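Local coordinates for protein nudix hydrolase DR_0079 (PDB 2O5F) that hydrolyses nucleoside di- and triphosphates to monophosphates with magnesium as cofactor, preferring CDP and CTP, at residues Leu11-Glu14 against Arg15-Val19; Phe82-Glu85 against Ala86-Leu90; Trp139-Pro142 against Glu143-Leu146; Leu159-Leu162 against Val163-Tyr167. All blocks are in the same frame, centred on the assembly; numbering follows the deposited sequence.

Overall arrangement
From the N terminus, contact 1 (residues 11-19) comes first, turning the chain between strands 8-12 and 18-23 and so closing a beta hairpin near one end of the molecule. Contact 2 (82-90) is the later part of helix 78-90, which carries the Nudix-box glutamates inferred to bind magnesium. Contact 3 (139-146) leads strand 136-140 into helix 142-151, and contact 4 (159-167) is the helix that follows. All four are local and lie in series, none nesting in or crossing another. Contacts 3 and 4 touch, with Pro142, Leu145 and Leu146 on Val163 and Arg164, whereas contacts 1 and 3 lie on opposite sides of the chain's centre, their own centres about 33 Å apart.

Contact 1: residues Leu11-Glu14 against Arg15-Val19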
loop_
_atom_site.group_PDB
_atom_site.type_symbol
_atom_site.label_atom_id
_atom_site.label_comp_id
_atom_site.label_asym_id
_atom_site.label_seq_id
_atom_site.Cartn_x
_atom_site.Cartn_y
_atom_site.Cartn_z
ATOM N N LEU A 11 -8.112 -11.659 11.705
ATOM C CA LEU A 11 -8.609 -12.520 10.640
ATOM C C LEU A 11 -9.978 -11.950 10.272
ATOM O O LEU A 11 -10.758 -11.589 11.154
ATOM C CB LEU A 11 -8.766 -13.969 11.123
ATOM C CG LEU A 11 -7.507 -14.816 11.306
ATOM C CD1 LEU A 11 -7.857 -16.102 12.055
ATOM C CD2 LEU A 11 -6.893 -15.134 9.940
ATOM N N VAL A 12 -10.268 -11.860 8.979
ATOM C CA VAL A 12 -11.547 -11.317 8.532
ATOM C C VAL A 12 -12.235 -12.243 7.541
ATOM O O VAL A 12 -11.577 -13.039 6.863
ATOM C CB VAL A 12 -11.358 -9.913 7.878
ATOM C CG1 VAL A 12 -10.777 -8.944 8.883
ATOM C CG2 VAL A 12 -10.454 -10.021 6.655
ATOM N N ASN A 13 -13.561 -12.143 7.475
ATOM C CA ASN A 13 -14.356 -12.953 6.553
ATOM C C ASN A 13 -14.592 -12.196 5.248
ATOM O O ASN A 13 -14.022 -11.127 5.032
ATOM C CB ASN A 13 -15.714 -13.335 7.175
ATOM C CG ASN A 13 -16.579 -12.122 7.512
ATOM O OD1 ASN A 13 -16.452 -11.056 6.912
ATOM N ND2 ASN A 13 -17.481 -12.295 8.468
ATOM N N GLU A 14 -15.439 -12.753 4.386
ATOM C CA GLU A 14 -15.760 -12.137 3.103
ATOM C C GLU A 14 -16.346 -10.733 3.193
ATOM O O GLU A 14 -16.278 -9.960 2.235
ATOM C CB GLU A 14 -16.728 -13.021 2.312
ATOM C CG GLU A 14 -16.065 -14.145 1.550
ATOM C CD GLU A 14 -15.572 -15.271 2.436
ATOM O OE1 GLU A 14 -14.826 -16.135 1.918
ATOM O OE2 GLU A 14 -15.936 -15.305 3.635
ATOM N N ARG A 15 -16.942 -10.417 4.334
ATOM C CA ARG A 15 -17.555 -9.106 4.547
ATOM C C ARG A 15 -16.586 -8.148 5.243
ATOM O O ARG A 15 -16.952 -7.023 5.599
ATOM C CB ARG A 15 -18.815 -9.260 5.404
ATOM C CG ARG A 15 -19.953 -10.030 4.749
ATOM C CD ARG A 15 -20.541 -9.250 3.585
ATOM N NE ARG A 15 -21.849 -9.753 3.153
ATOM C CZ ARG A 15 -22.069 -10.968 2.657
ATOM N NH1 ARG A 15 -21.071 -11.827 2.522
ATOM N NH2 ARG A 15 -23.291 -11.321 2.285
ATOM N N ASP A 16 -15.351 -8.602 5.423
ATOM C CA ASP A 16 -14.316 -7.826 6.091
ATOM C C ASP A 16 -14.696 -7.618 7.549
ATOM O O ASP A 16 -14.506 -6.540 8.114
ATOM C CB ASP A 16 -14.089 -6.475 5.398
ATOM C CG ASP A 16 -12.834 -5.771 5.897
ATOM O OD1 ASP A 16 -11.861 -6.467 6.243
ATOM O OD2 ASP A 16 -12.807 -4.525 5.937
ATOM N N GLU A 17 -15.251 -8.667 8.146
ATOM C CA GLU A 17 -15.638 -8.651 9.549
ATOM C C GLU A 17 -14.616 -9.510 10.275
ATOM O O GLU A 17 -14.252 -10.577 9.792
ATOM C CB GLU A 17 -17.040 -9.241 9.727
ATOM C CG GLU A 17 -18.143 -8.373 9.149
ATOM C CD GLU A 17 -19.461 -9.107 8.987
ATOM O OE1 GLU A 17 -20.485 -8.427 8.753
ATOM O OE2 GLU A 17 -19.480 -10.357 9.074
ATOM N N VAL A 18 -14.152 -9.035 11.425
ATOM C CA VAL A 18 -13.162 -9.760 12.214
ATOM C C VAL A 18 -13.744 -11.027 12.830
ATOM O O VAL A 18 -14.770 -10.978 13.506
ATOM C CB VAL A 18 -12.612 -8.875 13.348
ATOM C CG1 VAL A 18 -11.559 -9.638 14.142
ATOM C CG2 VAL A 18 -12.022 -7.596 12.762
ATOM N N VAL A 19 -13.069 -12.150 12.606
ATOM C CA VAL A 19 -13.512 -13.446 13.117
ATOM C C VAL A 19 -12.433 -14.189 13.908
ATOM O O VAL A 19 -12.598 -15.366 14.232
ATOM C CB VAL A 19 -13.969 -14.364 11.964
ATOM C CG1 VAL A 19 -15.165 -13.748 11.247
ATOM C CG2 VAL A 19 -12.822 -14.574 10.983
#
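With chi1 at 61°, Asn13 places CG between its backbone N and carbonyl carbon, folding the amide back over the turn toward Arg15 and Glu17. Its OD1 accepts from Arg15 N at 2.7 Å and from Glu17 N at 2.9 Å, the two donors arriving over opposite faces of the amide plane. The other end of the amide, ND2, gives a nearly straight bond (169°) of 2.8 Å to Glu17 OE2; this oxygen lies close to the amide plane, although the carboxylate is turned 55° against it. Asp16 N closes the type I turn from Asn13 to Asp16 by reaching Asn13 O at 2.9 Å, and beyond the turn Asn13 N donates to Glu17 O across the hairpin. Val12 and Val18 form an antiparallel non-hydrogen-bonded pair, and Val19 N binds Leu11 O at 2.8 Å. With an alanine in place of Asn13, Arg15 N and Glu17 N would probably lose the acceptor they share, leaving the Glu17 carboxylate free to turn. The turn joins strands 8-12 and 18-23 in a surface beta hairpin; Val12 packs on Arg35 of strand 35-42 and on Phe115 of strand 115-122, while Asp16 bonds Tyr78 of helix 78-90.

Contact 2: residues Phe82-Glu85 against Ala86-Leu90; sequences FRRE and AREEL
Residues Phe82 to Glu89 run as regular alpha helix, each amide from Ala86 on bonding the carbonyl four residues back: Ala86 N to Phe82 O at 2.9 Å, then Arg87 to Arg83, Glu88 to Arg84 and Glu89 to Glu85. This spacing gathers Arg84, Glu85, Glu88 and Glu89 close to one another. Glu85, bent at chi2 (-75°), turns its carboxylate forward, toward the C-terminal end of the helix, and OE2 comes to lie 3.5 Å from Glu89 OE2. Arg84 NH1 joins the cluster through a weak hydrogen bond of 3.1 Å to Glu85 OE1 and a salt bridge of 3.5 Å to Glu88 OE1, which sits at the edge of the guanidinium; the same arginine also pairs with Glu76. Glu89 extends beyond CG and crosses Glu85 at a slant, its OE1 bonded to Gly69 N. A leucine in place of Glu89 would probably leave Gly69 N without this acceptor and take one carboxylate from the inferred metal site. Ala86 CB meets Phe82 CE1 at 4.4 Å, and that ring stacks with Tyr119. Crowding of carboxylates inside the Nudix box is consistent with a site for magnesium, for which Glu85 and Glu89 are the inferred ligands, and Arg84 would probably offset part of the negative charge.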
loop_
_atom_site.group_PDB
_atom_site.type_symbol
_atom_site.label_atom_id
_atom_site.label_comp_id
_atom_site.label_asym_id
_atom_site.label_seq_id
_atom_site.Cartn_x
_atom_site.Cartn_y
_atom_site.Cartn_z
ATOM N N PHE A 82 -2.417 3.080 8.429
ATOM C CA PHE A 82 -1.933 4.006 7.414
ATOM C C PHE A 82 -0.998 5.016 8.067
ATOM O O PHE A 82 0.133 5.204 7.615
ATOM C CB PHE A 82 -3.134 4.697 6.746
ATOM C CG PHE A 82 -2.767 5.772 5.755
ATOM C CD1 PHE A 82 -1.635 5.663 4.958
ATOM C CD2 PHE A 82 -3.583 6.890 5.604
ATOM C CE1 PHE A 82 -1.320 6.652 4.026
ATOM C CE2 PHE A 82 -3.278 7.882 4.678
ATOM C CZ PHE A 82 -2.141 7.761 3.885
ATOM N N ARG A 83 -1.458 5.649 9.143
ATOM C CA ARG A 83 -0.631 6.634 9.831
ATOM C C ARG A 83 0.687 6.021 10.293
ATOM O O ARG A 83 1.744 6.649 10.201
ATOM C CB ARG A 83 -1.371 7.219 11.038
ATOM C CG ARG A 83 -0.558 8.283 11.757
ATOM C CD ARG A 83 -1.328 8.935 12.891
ATOM N NE ARG A 83 -2.462 9.731 12.424
ATOM C CZ ARG A 83 -3.717 9.295 12.377
ATOM N NH1 ARG A 83 -4.013 8.063 12.771
ATOM N NH2 ARG A 83 -4.679 10.097 11.944
ATOM N N ARG A 84 0.623 4.787 10.782
ATOM C CA ARG A 84 1.812 4.094 11.263
ATOM C C ARG A 84 2.814 3.778 10.155
ATOM O O ARG A 84 4.003 4.064 10.291
ATOM C CB ARG A 84 1.398 2.806 11.992
ATOM C CG ARG A 84 2.558 1.928 12.452
ATOM C CD ARG A 84 2.064 0.713 13.242
ATOM N NE ARG A 84 1.071 -0.092 12.524
ATOM C CZ ARG A 84 1.327 -0.830 11.447
ATOM N NH1 ARG A 84 2.552 -0.875 10.937
ATOM N NH2 ARG A 84 0.361 -1.540 10.886
ATOM N N GLU A 85 2.343 3.189 9.061
ATOM C CA GLU A 85 3.230 2.841 7.949
ATOM C C GLU A 85 3.816 4.080 7.262
ATOM O O GLU A 85 4.975 4.076 6.859
ATOM C CB GLU A 85 2.489 1.988 6.916
ATOM C CG GLU A 85 2.049 0.612 7.414
ATOM C CD GLU A 85 3.195 -0.389 7.522
ATOM O OE1 GLU A 85 2.943 -1.542 7.941
ATOM O OE2 GLU A 85 4.347 -0.031 7.193
ATOM N N ALA A 86 3.013 5.127 7.122
ATOM C CA ALA A 86 3.484 6.350 6.486
ATOM C C ALA A 86 4.638 6.952 7.272
ATOM O O ALA A 86 5.606 7.434 6.693
ATOM C CB ALA A 86 2.348 7.368 6.368
ATOM N N ARG A 87 4.548 6.935 8.594
ATOM C CA ARG A 87 5.635 7.513 9.365
ATOM C C ARG A 87 6.864 6.614 9.453
ATOM O O ARG A 87 7.986 7.108 9.437
ATOM C CB ARG A 87 5.151 7.909 10.760
ATOM C CG ARG A 87 4.689 6.774 11.624
ATOM C CD ARG A 87 3.825 7.329 12.739
ATOM N NE ARG A 87 4.435 8.496 13.367
ATOM C CZ ARG A 87 3.769 9.348 14.139
ATOM N NH1 ARG A 87 2.474 9.155 14.370
ATOM N NH2 ARG A 87 4.393 10.388 14.682
ATOM N N GLU A 88 6.674 5.297 9.520
ATOM C CA GLU A 88 7.833 4.416 9.600
ATOM C C GLU A 88 8.547 4.188 8.267
ATOM O O GLU A 88 9.742 3.916 8.250
ATOM C CB GLU A 88 7.452 3.065 10.210
ATOM C CG GLU A 88 6.559 2.211 9.343
ATOM C CD GLU A 88 6.318 0.831 9.937
ATOM O OE1 GLU A 88 5.552 0.054 9.331
ATOM O OE2 GLU A 88 6.896 0.520 11.002
ATOM N N GLU A 89 7.831 4.303 7.152
ATOM C CA GLU A 89 8.450 4.093 5.848
ATOM C C GLU A 89 8.847 5.389 5.139
ATOM O O GLU A 89 9.892 5.448 4.492
ATOM C CB GLU A 89 7.514 3.299 4.926
ATOM C CG GLU A 89 7.029 1.962 5.494
ATOM C CD GLU A 89 6.122 1.208 4.532
ATOM O OE1 GLU A 89 5.152 1.813 4.013
ATOM O OE2 GLU A 89 6.366 0.002 4.307
ATOM N N LEU A 90 8.019 6.422 5.256
ATOM C CA LEU A 90 8.301 7.681 4.567
ATOM C C LEU A 90 8.580 8.850 5.494
ATOM O O LEU A 90 8.861 9.952 5.024
ATOM C CB LEU A 90 7.119 8.052 3.662
ATOM C CG LEU A 90 6.647 7.075 2.578
ATOM C CD1 LEU A 90 5.598 7.779 1.709
ATOM C CD2 LEU A 90 7.818 6.628 1.704
#

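Contact 3: residues Trp139-Pro142 against Glu143-Leu146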
loop_
_atom_site.group_PDB
_atom_site.type_symbol
_atom_site.label_atom_id
_atom_site.label_comp_id
_atom_site.label_asym_id
_atom_site.label_seq_id
_atom_site.Cartn_x
_atom_site.Cartn_y
_atom_site.Cartn_z
ATOM N N TRP A 139 9.462 9.895 -9.020
ATOM C CA TRP A 139 8.132 10.351 -9.389
ATOM C C TRP A 139 7.893 9.809 -10.790
ATOM O O TRP A 139 8.675 10.053 -11.710
ATOM C CB TRP A 139 8.064 11.877 -9.375
ATOM C CG TRP A 139 8.128 12.456 -7.985
ATOM C CD1 TRP A 139 9.217 12.956 -7.359
ATOM C CD2 TRP A 139 7.032 12.588 -7.065
ATOM N NE1 TRP A 139 8.875 13.401 -6.095
ATOM C CE2 TRP A 139 7.539 13.188 -5.895
ATOM C CE3 TRP A 139 5.670 12.256 -7.125
ATOM C CZ2 TRP A 139 6.731 13.472 -4.787
ATOM C CZ3 TRP A 139 4.864 12.535 -6.022
ATOM C CH2 TRP A 139 5.401 13.141 -4.869
ATOM N N LEU A 140 6.820 9.054 -10.942
ATOM C CA LEU A 140 6.513 8.457 -12.223
ATOM C C LEU A 140 5.048 8.592 -12.548
ATOM O O LEU A 140 4.191 8.564 -11.663
ATOM C CB LEU A 140 6.858 6.967 -12.215
ATOM C CG LEU A 140 8.289 6.501 -11.962
ATOM C CD1 LEU A 140 8.271 4.988 -11.798
ATOM C CD2 LEU A 140 9.209 6.916 -13.108
ATOM N N THR A 141 4.766 8.740 -13.831
ATOM C CA THR A 141 3.393 8.826 -14.276
ATOM C C THR A 141 2.878 7.393 -14.259
ATOM O O THR A 141 3.648 6.449 -14.421
ATOM C CB THR A 141 3.310 9.365 -15.700
ATOM O OG1 THR A 141 3.928 8.431 -16.598
ATOM C CG2 THR A 141 4.027 10.697 -15.791
ATOM N N PRO A 142 1.572 7.208 -14.043
ATOM C CA PRO A 142 1.015 5.852 -14.022
ATOM C C PRO A 142 1.310 5.106 -15.322
ATOM O O PRO A 142 1.523 3.896 -15.316
ATOM C CB PRO A 142 -0.470 6.098 -13.828
ATOM C CG PRO A 142 -0.469 7.318 -12.935
ATOM C CD PRO A 142 0.579 8.194 -13.586
ATOM N N GLU A 143 1.320 5.840 -16.434
ATOM C CA GLU A 143 1.590 5.254 -17.750
ATOM C C GLU A 143 2.981 4.625 -17.824
ATOM O O GLU A 143 3.145 3.485 -18.278
ATOM C CB GLU A 143 1.479 6.328 -18.834
ATOM C CG GLU A 143 1.738 5.805 -20.238
ATOM C CD GLU A 143 1.864 6.914 -21.263
ATOM O OE1 GLU A 143 2.907 7.604 -21.275
ATOM O OE2 GLU A 143 0.914 7.103 -22.052
ATOM N N HIS A 144 3.985 5.381 -17.396
ATOM C CA HIS A 144 5.365 4.901 -17.402
ATOM C C HIS A 144 5.542 3.744 -16.417
ATOM O O HIS A 144 6.245 2.773 -16.701
ATOM C CB HIS A 144 6.328 6.039 -17.036
ATOM C CG HIS A 144 6.582 7.006 -18.150
ATOM N ND1 HIS A 144 7.235 8.203 -17.963
ATOM C CD2 HIS A 144 6.278 6.947 -19.471
ATOM C CE1 HIS A 144 7.320 8.843 -19.116
ATOM N NE2 HIS A 144 6.748 8.102 -20.046
ATOM N N LEU A 145 4.907 3.853 -15.257
ATOM C CA LEU A 145 5.012 2.801 -14.253
ATOM C C LEU A 145 4.446 1.487 -14.788
ATOM O O LEU A 145 5.089 0.434 -14.702
ATOM C CB LEU A 145 4.256 3.193 -12.982
ATOM C CG LEU A 145 4.152 2.106 -11.905
ATOM C CD1 LEU A 145 5.558 1.653 -11.482
ATOM C CD2 LEU A 145 3.386 2.654 -10.692
ATOM N N LEU A 146 3.232 1.548 -15.324
ATOM C CA LEU A 146 2.589 0.352 -15.871
ATOM C C LEU A 146 3.418 -0.232 -17.022
ATOM O O LEU A 146 3.518 -1.463 -17.179
ATOM C CB LEU A 146 1.169 0.692 -16.345
ATOM C CG LEU A 146 0.173 0.965 -15.210
ATOM C CD1 LEU A 146 -1.189 1.369 -15.778
ATOM C CD2 LEU A 146 0.035 -0.308 -14.367
HETATM O O HOH W 1 3.534 9.512 -19.162
HETATM O O HOH W 2 7.332 9.356 -15.430
#
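Thr141 OG1 is held by two groups at the start of helix 142-151: His144 N donates to it at 3.2 Å in a nearly straight capping bond (163°), and a water lies 2.8 Å from the same OG1. Thr141 is the N-cap, and its chi1 of 65° turns the hydroxyl to the amide of the first turn. The same water donates to Glu143 OE1 at 2.9 Å and also sits over the centre of the His144 imidazole, 3.6 Å above its plane. Thr141 OG1 comes over a face of that ring as well, 3.4 Å from His144 CG. A second water accepts from Thr141 N and stands 2.8 Å from His144 ND1, tying the ring to the incoming backbone. Regular helix bonds follow, Leu145 N to Thr141 O at 3.0 Å and Leu146 N to Pro142 O. Leu140 CD1 meets Leu145 CD1 at 4.3 Å, and Leu145 packs on Ile50 of strand 48-52 and on Val163 of helix 159-166. Pro142, in the first helical position, has no N-H to cap. Thr141 OG1 caps the His144 amide, and the waters link the cap to the side chains of the first turn.

Contact 4: residues Leu159-Leu162 against Val163-Tyr167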
loop_
_atom_site.group_PDB
_atom_site.type_symbol
_atom_site.label_atom_id
_atom_site.label_comp_id
_atom_site.label_asym_id
_atom_site.label_seq_id
_atom_site.Cartn_x
_atom_site.Cartn_y
_atom_site.Cartn_z
ATOM N N LEU A 159 0.772 -4.035 -7.316
ATOM C CA LEU A 159 1.008 -2.660 -7.736
ATOM C C LEU A 159 0.296 -2.294 -9.034
ATOM O O LEU A 159 -0.439 -1.318 -9.073
ATOM C CB LEU A 159 2.510 -2.401 -7.867
ATOM C CG LEU A 159 2.913 -0.990 -8.301
ATOM C CD1 LEU A 159 2.303 0.052 -7.361
ATOM C CD2 LEU A 159 4.432 -0.887 -8.304
ATOM N N ALA A 160 0.508 -3.078 -10.088
ATOM C CA ALA A 160 -0.118 -2.798 -11.372
ATOM C C ALA A 160 -1.641 -2.713 -11.269
ATOM O O ALA A 160 -2.244 -1.751 -11.755
ATOM C CB ALA A 160 0.280 -3.850 -12.404
ATOM N N GLU A 161 -2.262 -3.709 -10.637
ATOM C CA GLU A 161 -3.718 -3.728 -10.491
ATOM C C GLU A 161 -4.233 -2.530 -9.683
ATOM O O GLU A 161 -5.272 -1.957 -10.017
ATOM C CB GLU A 161 -4.180 -5.051 -9.850
ATOM C CG GLU A 161 -5.690 -5.124 -9.561
ATOM C CD GLU A 161 -6.193 -6.544 -9.260
ATOM O OE1 GLU A 161 -5.376 -7.428 -8.943
ATOM O OE2 GLU A 161 -7.416 -6.775 -9.330
ATOM N N LEU A 162 -3.513 -2.149 -8.629
ATOM C CA LEU A 162 -3.939 -1.000 -7.825
ATOM C C LEU A 162 -3.906 0.288 -8.639
ATOM O O LEU A 162 -4.805 1.137 -8.528
ATOM C CB LEU A 162 -3.048 -0.832 -6.591
ATOM C CG LEU A 162 -3.316 -1.804 -5.442
ATOM C CD1 LEU A 162 -2.331 -1.533 -4.307
ATOM C CD2 LEU A 162 -4.762 -1.616 -4.941
ATOM N N VAL A 163 -2.868 0.440 -9.455
ATOM C CA VAL A 163 -2.738 1.632 -10.286
ATOM C C VAL A 163 -3.859 1.685 -11.319
ATOM O O VAL A 163 -4.475 2.735 -11.528
ATOM C CB VAL A 163 -1.376 1.670 -11.011
ATOM C CG1 VAL A 163 -1.355 2.793 -12.050
ATOM C CG2 VAL A 163 -0.267 1.876 -9.998
ATOM N N ARG A 164 -4.128 0.554 -11.963
ATOM C CA ARG A 164 -5.186 0.502 -12.961
ATOM C C ARG A 164 -6.573 0.704 -12.351
ATOM O O ARG A 164 -7.398 1.434 -12.902
ATOM C CB ARG A 164 -5.146 -0.825 -13.729
ATOM C CG ARG A 164 -3.979 -0.940 -14.697
ATOM C CD ARG A 164 -4.182 -2.074 -15.686
ATOM N NE ARG A 164 -3.305 -1.926 -16.846
ATOM C CZ ARG A 164 -2.071 -2.412 -16.921
ATOM N NH1 ARG A 164 -1.558 -3.093 -15.906
ATOM N NH2 ARG A 164 -1.345 -2.201 -18.009
ATOM N N ARG A 165 -6.841 0.077 -11.212
ATOM C CA ARG A 165 -8.155 0.224 -10.593
ATOM C C ARG A 165 -8.375 1.592 -9.954
ATOM O O ARG A 165 -9.495 2.102 -9.950
ATOM C CB ARG A 165 -8.386 -0.866 -9.543
ATOM C CG ARG A 165 -8.647 -2.249 -10.120
ATOM C CD ARG A 165 -8.790 -3.273 -9.010
ATOM N NE ARG A 165 -9.074 -4.617 -9.514
ATOM C CZ ARG A 165 -10.253 -5.016 -9.980
ATOM N NH1 ARG A 165 -11.276 -4.177 -10.010
ATOM N NH2 ARG A 165 -10.409 -6.260 -10.416
ATOM N N CYS A 166 -7.316 2.192 -9.424
ATOM C CA CYS A 166 -7.448 3.492 -8.771
ATOM C C CYS A 166 -7.301 4.691 -9.696
ATOM O O CYS A 166 -7.864 5.756 -9.426
ATOM C CB CYS A 166 -6.444 3.613 -7.624
ATOM S SG CYS A 166 -6.728 2.450 -6.267
ATOM N N TYR A 167 -6.540 4.533 -10.771
ATOM C CA TYR A 167 -6.341 5.626 -11.719
ATOM C C TYR A 167 -6.699 5.197 -13.144
ATOM O O TYR A 167 -5.863 4.663 -13.870
ATOM C CB TYR A 167 -4.887 6.122 -11.680
ATOM C CG TYR A 167 -4.440 6.649 -10.327
ATOM C CD1 TYR A 167 -3.785 5.824 -9.413
ATOM C CD2 TYR A 167 -4.705 7.963 -9.952
ATOM C CE1 TYR A 167 -3.406 6.299 -8.154
ATOM C CE2 TYR A 167 -4.335 8.447 -8.699
ATOM C CZ TYR A 167 -3.687 7.608 -7.804
ATOM O OH TYR A 167 -3.347 8.082 -6.557
#
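Helix 159-166, the last in the modelled chain, packs one side on strands 35-42 and 98-105 and another on helix 142-151, where Ala160 touches Ile149. Its backbone follows the alpha-helical pattern, with Val163 N bonded to Leu159 O at 3.0 Å, Arg164 N to Ala160 O and Arg165 N to Glu161 O at 2.8 Å. A salt bridge joins Arg165 to Glu161, one turn apart. Glu161 sends CG anti to the backbone N (chi1 176°) and both chains run out extended, side by side. Arg165 NE gives a bond of 2.7 Å to the anti lone pair of Glu161 OE2, with the oxygen lying close to the guanidinium plane; NH2 of Arg165 adds a weak bond of 3.2 Å to this OE2. The two flat groups are turned 32° apart, and the other oxygen, OE1, is bonded to Thr111 OG1, which helps to hold the carboxylate's rotation. Farther round, Leu159 CD1 touches Val163 CG2 at 4.1 Å; both residues rest on Phe40. Ala160 CB lies at the edge of the Arg164 guanidinium, 4.0 Å from NH1. Leu162 touches Asn38 and Phe105, and Tyr167, the first residue to leave helical angles, bonds Glu120 through its OH. The whole is an amphipathic helix with an i to i+4 Glu-Arg ion pair, laid against the mixed sheet of the Nudix fold.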